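Local structure of transcription regulator, Crp family (Thermus thermophilus, 4EV0) at residues 25-30 with 95-100; 144-149 with 173-178. The protein activates transcription from a set of promoters in a cAMP-dependent manner, binding cyclic AMP and DNA as a homodimer. All blocks are in the same frame, centred on the assembly; numbering follows the deposited sequence.

Contact 1. Residues 25-30 with 95-100; sequences RLYPQG and TELLAL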
ATOM      1  N   ARG B  25      26.834   8.021  15.014  1.00 66.37           N
ATOM      2  CA  ARG B  25      27.428   7.795  13.695  1.00 67.05           C
ATOM      3  C   ARG B  25      27.199   9.041  12.826  1.00 69.33           C
ATOM      4  O   ARG B  25      26.113   9.625  12.846  1.00 66.58           O
ATOM      5  CB  ARG B  25      26.828   6.555  13.016  1.00 64.52           C
ATOM      6  CG  ARG B  25      27.043   5.213  13.751  1.00 65.95           C
ATOM      7  CD  ARG B  25      28.448   4.671  13.516  1.00 67.40           C
ATOM      8  NE  ARG B  25      28.618   3.265  13.898  1.00 66.93           N
ATOM      9  CZ  ARG B  25      28.974   2.850  15.112  1.00 69.87           C
ATOM     10  NH1 ARG B  25      29.158   3.729  16.092  1.00 70.46           N
ATOM     11  NH2 ARG B  25      29.137   1.552  15.353  1.00 70.89           N
ATOM     12  N   LEU B  26      28.227   9.450  12.081  1.00 82.26           N
ATOM     13  CA  LEU B  26      28.161  10.673  11.275  1.00 82.09           C
ATOM     14  C   LEU B  26      28.241  10.405   9.773  1.00 82.97           C
ATOM     15  O   LEU B  26      29.104   9.650   9.312  1.00 82.29           O
ATOM     16  CB  LEU B  26      29.260  11.659  11.679  1.00 89.10           C
ATOM     17  CG  LEU B  26      29.043  12.516  12.932  1.00 93.54           C
ATOM     18  CD1 LEU B  26      29.032  11.681  14.212  1.00 89.66           C
ATOM     19  CD2 LEU B  26      30.105  13.622  13.021  1.00 96.49           C
ATOM     20  N   TYR B  27      27.334  11.028   9.014  1.00 73.60           N
ATOM     21  CA  TYR B  27      27.338  10.926   7.550  1.00 73.04           C
ATOM     22  C   TYR B  27      27.249  12.296   6.891  1.00 77.76           C
ATOM     23  O   TYR B  27      26.212  12.963   6.984  1.00 78.12           O
ATOM     24  CB  TYR B  27      26.198  10.017   7.051  1.00 70.09           C
ATOM     25  CG  TYR B  27      26.409   8.583   7.449  1.00 67.60           C
ATOM     26  CD1 TYR B  27      25.956   8.106   8.677  1.00 63.59           C
ATOM     27  CD2 TYR B  27      27.109   7.715   6.621  1.00 66.87           C
ATOM     28  CE1 TYR B  27      26.183   6.798   9.060  1.00 63.07           C
ATOM     29  CE2 TYR B  27      27.341   6.404   6.996  1.00 66.68           C
ATOM     30  CZ  TYR B  27      26.882   5.949   8.217  1.00 64.33           C
ATOM     31  OH  TYR B  27      27.124   4.642   8.580  1.00 66.35           O
ATOM     32  N   PRO B  28      28.335  12.715   6.220  1.00 69.40           N
ATOM     33  CA  PRO B  28      28.431  13.983   5.472  1.00 72.32           C
ATOM     34  C   PRO B  28      27.461  14.015   4.293  1.00 71.68           C
ATOM     35  O   PRO B  28      27.020  12.949   3.855  1.00 68.47           O
ATOM     36  CB  PRO B  28      29.868  13.969   4.935  1.00 76.08           C
ATOM     37  CG  PRO B  28      30.621  13.012   5.836  1.00 76.31           C
ATOM     38  CD  PRO B  28      29.596  11.953   6.182  1.00 70.82           C
ATOM     39  N   GLN B  29      27.151  15.215   3.794  1.00 89.86           N
ATOM     40  CA  GLN B  29      26.300  15.406   2.611  1.00 90.24           C
ATOM     41  C   GLN B  29      26.614  14.451   1.460  1.00 89.06           C
ATOM     42  O   GLN B  29      27.750  14.400   0.978  1.00 88.96           O
ATOM     43  CB  GLN B  29      26.437  16.840   2.080  1.00 94.61           C
ATOM     44  CG  GLN B  29      25.350  17.802   2.526  1.00 94.62           C
ATOM     45  CD  GLN B  29      24.802  18.652   1.387  1.00 97.64           C
ATOM     46  OE1 GLN B  29      25.244  18.542   0.241  1.00 96.24           O
ATOM     47  NE2 GLN B  29      23.830  19.502   1.701  1.00 96.73           N
ATOM     48  N   GLY B  30      25.603  13.705   1.020  1.00 77.85           N
ATOM     49  CA  GLY B  30      25.735  12.854  -0.149  1.00 76.71           C
ATOM     50  C   GLY B  30      26.337  11.481   0.099  1.00 77.17           C
ATOM     51  O   GLY B  30      26.465  10.698  -0.843  1.00 77.26           O
ATOM     52  N   THR B  95      24.790  14.812   8.342  1.00 68.18           N
ATOM     53  CA  THR B  95      23.809  14.138   9.187  1.00 66.24           C
ATOM     54  C   THR B  95      24.413  13.435  10.411  1.00 64.69           C
ATOM     55  O   THR B  95      25.449  12.753  10.326  1.00 62.05           O
ATOM     56  CB  THR B  95      22.963  13.133   8.351  1.00 62.44           C
ATOM     57  OG1 THR B  95      22.239  13.836   7.335  1.00 63.70           O
ATOM     58  CG2 THR B  95      21.977  12.385   9.227  1.00 59.29           C
ATOM     59  N   GLU B  96      23.771  13.636  11.557  1.00 89.19           N
ATOM     60  CA  GLU B  96      24.101  12.882  12.755  1.00 87.94           C
ATOM     61  C   GLU B  96      23.030  11.840  13.016  1.00 83.96           C
ATOM     62  O   GLU B  96      21.843  12.150  13.112  1.00 83.18           O
ATOM     63  CB  GLU B  96      24.256  13.798  13.962  1.00 92.83           C
ATOM     64  CG  GLU B  96      25.557  14.573  13.969  1.00 97.98           C
ATOM     65  CD  GLU B  96      25.743  15.365  15.242  1.00103.68           C
ATOM     66  OE1 GLU B  96      26.752  15.133  15.945  1.00106.78           O
ATOM     67  OE2 GLU B  96      24.875  16.217  15.537  1.00105.47           O
ATOM     68  N   LEU B  97      23.479  10.595  13.119  1.00 68.40           N
ATOM     69  CA  LEU B  97      22.605   9.457  13.342  1.00 62.33           C
ATOM     70  C   LEU B  97      22.868   8.830  14.696  1.00 64.52           C
ATOM     71  O   LEU B  97      24.027   8.631  15.081  1.00 67.43           O
ATOM     72  CB  LEU B  97      22.829   8.407  12.251  1.00 61.54           C
ATOM     73  CG  LEU B  97      22.438   8.820  10.826  1.00 62.87           C
ATOM     74  CD1 LEU B  97      22.655   7.672   9.860  1.00 59.73           C
ATOM     75  CD2 LEU B  97      20.985   9.301  10.769  1.00 62.28           C
ATOM     76  N   LEU B  98      21.804   8.523  15.427  1.00 73.66           N
ATOM     77  CA  LEU B  98      21.931   7.726  16.637  1.00 71.32           C
ATOM     78  C   LEU B  98      21.553   6.296  16.291  1.00 69.84           C
ATOM     79  O   LEU B  98      20.406   6.019  15.925  1.00 69.97           O
ATOM     80  CB  LEU B  98      21.049   8.274  17.755  1.00 69.52           C
ATOM     81  CG  LEU B  98      21.483   9.585  18.410  1.00 75.44           C
ATOM     82  CD1 LEU B  98      20.375  10.109  19.301  1.00 74.74           C
ATOM     83  CD2 LEU B  98      22.782   9.414  19.206  1.00 78.07           C
ATOM     84  N   ALA B  99      22.523   5.392  16.385  1.00 64.54           N
ATOM     85  CA  ALA B  99      22.334   4.012  15.951  1.00 62.37           C
ATOM     86  C   ALA B  99      22.072   3.067  17.112  1.00 66.62           C
ATOM     87  O   ALA B  99      22.723   3.143  18.167  1.00 68.37           O
ATOM     88  CB  ALA B  99      23.532   3.542  15.162  1.00 64.15           C
ATOM     89  N   LEU B 100      21.122   2.162  16.918  1.00 60.09           N
ATOM     90  CA  LEU B 100      20.865   1.152  17.929  1.00 59.04           C
ATOM     91  C   LEU B 100      21.058  -0.241  17.343  1.00 61.22           C
ATOM     92  O   LEU B 100      20.327  -0.663  16.447  1.00 60.63           O
ATOM     93  CB  LEU B 100      19.463   1.332  18.493  1.00 58.92           C
ATOM     94  CG  LEU B 100      18.964   0.239  19.426  1.00 61.24           C
ATOM     95  CD1 LEU B 100      19.829   0.182  20.678  1.00 63.33           C
ATOM     96  CD2 LEU B 100      17.502   0.505  19.749  1.00 59.07           C
TER

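Contact 2. Residues 144-149 with 173-178; sequences NRVAYA and AGTSRE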
ATOM      1  N   ASN B 144     -11.181  11.073 -16.901  1.00 52.05           N
ATOM      2  CA  ASN B 144     -11.171  10.229 -18.098  1.00 50.10           C
ATOM      3  C   ASN B 144     -11.887   8.885 -17.889  1.00 46.59           C
ATOM      4  O   ASN B 144     -12.711   8.468 -18.701  1.00 46.84           O
ATOM      5  CB  ASN B 144      -9.730   9.906 -18.521  1.00 51.17           C
ATOM      6  CG  ASN B 144      -8.885  11.151 -18.798  1.00 53.74           C
ATOM      7  OD1 ASN B 144      -7.749  11.252 -18.333  1.00 56.83           O
ATOM      8  ND2 ASN B 144      -9.426  12.082 -19.573  1.00 57.29           N
ATOM      9  N   ARG B 145     -11.536   8.199 -16.808  1.00 46.83           N
ATOM     10  CA  ARG B 145     -12.045   6.866 -16.537  1.00 45.52           C
ATOM     11  C   ARG B 145     -13.548   6.855 -16.255  1.00 44.44           C
ATOM     12  O   ARG B 145     -14.260   5.947 -16.684  1.00 41.40           O
ATOM     13  CB  ARG B 145     -11.266   6.235 -15.375  1.00 45.58           C
ATOM     14  CG  ARG B 145      -9.829   5.913 -15.754  1.00 46.63           C
ATOM     15  CD  ARG B 145      -9.065   5.150 -14.699  1.00 45.50           C
ATOM     16  NE  ARG B 145      -7.680   4.998 -15.134  1.00 51.54           N
ATOM     17  CZ  ARG B 145      -6.765   4.273 -14.497  1.00 55.18           C
ATOM     18  NH1 ARG B 145      -7.087   3.612 -13.382  1.00 52.08           N
ATOM     19  NH2 ARG B 145      -5.523   4.209 -14.977  1.00 57.11           N
ATOM     20  N   VAL B 146     -14.024   7.874 -15.547  1.00 42.67           N
ATOM     21  CA  VAL B 146     -15.442   7.997 -15.265  1.00 42.90           C
ATOM     22  C   VAL B 146     -16.218   8.362 -16.538  1.00 44.78           C
ATOM     23  O   VAL B 146     -17.277   7.801 -16.792  1.00 42.98           O
ATOM     24  CB  VAL B 146     -15.687   8.986 -14.110  1.00 44.58           C
ATOM     25  CG1 VAL B 146     -17.168   9.248 -13.920  1.00 46.30           C
ATOM     26  CG2 VAL B 146     -15.058   8.432 -12.819  1.00 44.09           C
ATOM     27  N   ALA B 147     -15.663   9.267 -17.343  1.00 46.53           N
ATOM     28  CA  ALA B 147     -16.258   9.632 -18.621  1.00 48.34           C
ATOM     29  C   ALA B 147     -16.373   8.385 -19.492  1.00 47.99           C
ATOM     30  O   ALA B 147     -17.427   8.116 -20.053  1.00 49.90           O
ATOM     31  CB  ALA B 147     -15.436  10.707 -19.315  1.00 52.99           C
ATOM     32  N   TYR B 148     -15.300   7.603 -19.568  1.00 49.48           N
ATOM     33  CA  TYR B 148     -15.287   6.378 -20.369  1.00 47.86           C
ATOM     34  C   TYR B 148     -16.348   5.379 -19.917  1.00 47.67           C
ATOM     35  O   TYR B 148     -17.010   4.751 -20.748  1.00 47.76           O
ATOM     36  CB  TYR B 148     -13.920   5.725 -20.263  1.00 45.98           C
ATOM     37  CG  TYR B 148     -13.746   4.410 -21.006  1.00 45.44           C
ATOM     38  CD1 TYR B 148     -13.771   4.360 -22.399  1.00 46.63           C
ATOM     39  CD2 TYR B 148     -13.505   3.223 -20.304  1.00 43.07           C
ATOM     40  CE1 TYR B 148     -13.582   3.162 -23.078  1.00 46.51           C
ATOM     41  CE2 TYR B 148     -13.310   2.026 -20.968  1.00 43.90           C
ATOM     42  CZ  TYR B 148     -13.343   1.997 -22.354  1.00 46.36           C
ATOM     43  OH  TYR B 148     -13.145   0.794 -23.008  1.00 47.62           O
ATOM     44  N   ALA B 149     -16.497   5.223 -18.601  1.00 46.87           N
ATOM     45  CA  ALA B 149     -17.559   4.393 -18.051  1.00 46.05           C
ATOM     46  C   ALA B 149     -18.948   4.831 -18.572  1.00 49.27           C
ATOM     47  O   ALA B 149     -19.759   4.006 -19.007  1.00 50.52           O
ATOM     48  CB  ALA B 149     -17.524   4.439 -16.521  1.00 44.78           C
ATOM     49  N   ALA B 173     -16.060   2.003 -13.508  1.00 62.03           N
ATOM     50  CA  ALA B 173     -14.838   2.756 -13.818  1.00 62.46           C
ATOM     51  C   ALA B 173     -13.587   2.301 -13.060  1.00 65.37           C
ATOM     52  O   ALA B 173     -12.467   2.603 -13.474  1.00 63.81           O
ATOM     53  CB  ALA B 173     -15.068   4.241 -13.605  1.00 62.67           C
ATOM     54  N   GLY B 174     -13.773   1.581 -11.954  1.00 65.32           N
ATOM     55  CA  GLY B 174     -12.658   1.124 -11.136  1.00 65.94           C
ATOM     56  C   GLY B 174     -12.105   2.219 -10.241  1.00 69.75           C
ATOM     57  O   GLY B 174     -10.901   2.299  -9.989  1.00 74.52           O
ATOM     58  N   THR B 175     -12.994   3.082  -9.765  1.00 55.48           N
ATOM     59  CA  THR B 175     -12.614   4.157  -8.862  1.00 56.48           C
ATOM     60  C   THR B 175     -13.511   4.032  -7.654  1.00 58.97           C
ATOM     61  O   THR B 175     -14.387   3.155  -7.622  1.00 57.77           O
ATOM     62  CB  THR B 175     -12.874   5.536  -9.483  1.00 55.52           C
ATOM     63  OG1 THR B 175     -14.279   5.820  -9.421  1.00 53.38           O
ATOM     64  CG2 THR B 175     -12.397   5.587 -10.951  1.00 50.74           C
ATOM     65  N   SER B 176     -13.314   4.903  -6.668  1.00 63.47           N
ATOM     66  CA  SER B 176     -14.173   4.902  -5.488  1.00 66.11           C
ATOM     67  C   SER B 176     -15.489   5.618  -5.783  1.00 64.23           C
ATOM     68  O   SER B 176     -15.585   6.397  -6.745  1.00 60.28           O
ATOM     69  CB  SER B 176     -13.482   5.578  -4.307  1.00 70.34           C
ATOM     70  OG  SER B 176     -13.513   6.983  -4.439  1.00 72.55           O
ATOM     71  N   ARG B 177     -16.501   5.345  -4.960  1.00 60.38           N
ATOM     72  CA  ARG B 177     -17.781   6.039  -5.046  1.00 58.90           C
ATOM     73  C   ARG B 177     -17.571   7.553  -4.869  1.00 60.52           C
ATOM     74  O   ARG B 177     -18.147   8.363  -5.612  1.00 57.40           O
ATOM     75  CB  ARG B 177     -18.768   5.471  -4.004  1.00 61.17           C
ATOM     76  CG  ARG B 177     -20.266   5.813  -4.214  1.00 58.59           C
ATOM     77  CD  ARG B 177     -20.657   7.132  -3.547  1.00 61.50           C
ATOM     78  NE  ARG B 177     -19.957   7.324  -2.273  1.00 70.00           N
ATOM     79  CZ  ARG B 177     -19.692   8.516  -1.732  1.00 74.10           C
ATOM     80  NH1 ARG B 177     -20.081   9.634  -2.344  1.00 70.46           N
ATOM     81  NH2 ARG B 177     -19.044   8.591  -0.573  1.00 76.52           N
ATOM     82  N   GLU B 178     -16.718   7.924  -3.914  1.00 74.57           N
ATOM     83  CA  GLU B 178     -16.461   9.331  -3.624  1.00 77.84           C
ATOM     84  C   GLU B 178     -15.877  10.096  -4.810  1.00 74.48           C
ATOM     85  O   GLU B 178     -16.272  11.229  -5.075  1.00 76.44           O
ATOM     86  CB  GLU B 178     -15.553   9.504  -2.407  1.00 83.69           C
ATOM     87  CG  GLU B 178     -15.337  10.974  -2.047  1.00 90.08           C
ATOM     88  CD  GLU B 178     -14.254  11.179  -0.999  1.00102.66           C
ATOM     89  OE1 GLU B 178     -13.614  10.181  -0.595  1.00100.80           O
ATOM     90  OE2 GLU B 178     -14.045  12.343  -0.587  1.00108.45           O
TER

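Contact 1. Residues 25-30 with 95-100
Tyr27 and Leu97 make the tight part of this strand pairing. The two side chains cross at about a right angle, and one methyl does the touching: Leu97 CD1 sits 3.5 Å from Tyr27 CD1, approaching the ring obliquely, with CE1 next in line. With Tyr27 CG set beside its own backbone N (chi1 -67°), the ring lies on the face of the sheet that also carries Leu97 and Thr95. Ile33, on strand 32-34, packs against both residues, and Leu97 also rests on Tyr44 and Val46 of strand 42-46. Next to them the aliphatic start of Arg25 lies over Ala99, CG to CB at 4.1 Å, before its chain bends at chi2 and takes the guanidinium away.

The other face is loose. Leu26 and Glu96, a non-hydrogen-bonded antiparallel pair, lie side by side and point the same way, meeting no closer than 4.2 Å from Leu26 CG to Glu96 CG, both on the exposed side, where Glu96 OE2 hydrogen-bonds weakly to Ser48 OG. Between the faces, Arg25 pairs with Leu97 and Tyr27 with Thr95, two bonds each. The bond from Tyr27 N to Thr95 O, 2.9 Å, is nearly straight at 174°; the return bond from Thr95 N to Tyr27 O is more bent, at 146°. Thr95 OG1 turns to Glu93 O and Lys50 N.

This joins edge strand 23-27 to its sheet in the cyclic nucleotide-binding beta-roll. The chemistry implies a division of labour: main-chain bonds fix the register, while the closer apolar contacts lie on the Tyr27 and Leu97 face, the side that packs on Ile33.

Contact 2. Residues 144-149 with 173-178
Ala173 CB makes the closest side-chain contacts here: it points at helix 139-154 and meets Ala149 CB at 3.8 Å and the backbone carbonyl Arg145 O at 3.6 Å. That carbonyl is already used within the helix, accepting from Ala149 N, so the methyl touches an oxygen that has its partner. With no longer side chain on either Ala149 or Ala173, the backbones come close, CA to CA 5.3 Å. Val146 CA lies 4.1 Å from Ala173 CB; with CG1 anti to the backbone N (chi1 173°), CG2 is the branch that reaches Ala173 CB and Thr175 CG2, each at 4.3 Å, a looser fit than the alanine pair.

Helix 166-173 ends at this point, and Gly174, with positive phi, leads into the turn before helix 177-189. This is the turn of the helix-turn-helix in the winged DNA-binding domain, and helix 139-154 packs behind it. Val180 and Val183 of helix 177-189, the probable recognition helix, also meet Val146, so this valine touches both the turn and the helix after it.

Thr175 divides its two branches between separate tasks. Its chi1 of 77° sends CG2 toward Val146, while OG1 donates to Ser176 O at 3.0 Å, coming in tilted 33° from the carbonyl plane. Ser176 stands at the N-cap of helix 177-189, its OG hydrogen-bonded to Thr179 OG1. Arg145 sets off toward the turn, then runs extended beyond CG and touches Leu137. Around the helix, Tyr148 stacks on Phe213 of the second subunit, and its OH is hydrogen-bonded to Glu209 of that subunit.

Contact 1 belongs to the N-terminal cyclic nucleotide-binding domain and contact 2 to the C-terminal winged helix-turn-helix domain. Their centres are 46 Å apart, on opposite sides of the chain's centre, and their nearest atoms are still about 36 Å apart. They share no sheet or helix. Along the chain they come in series, 25-30 with 95-100 closing before 144-149 with 173-178 opens, and the long helix 114-135 runs between them. Neither pairing spans the two domains, so each helps build its own unit: one a beta-rich cAMP-binding module, the other a mostly helical DNA-binding one, with the intervening helix probably helping to relay cAMP binding, as in related CRPs.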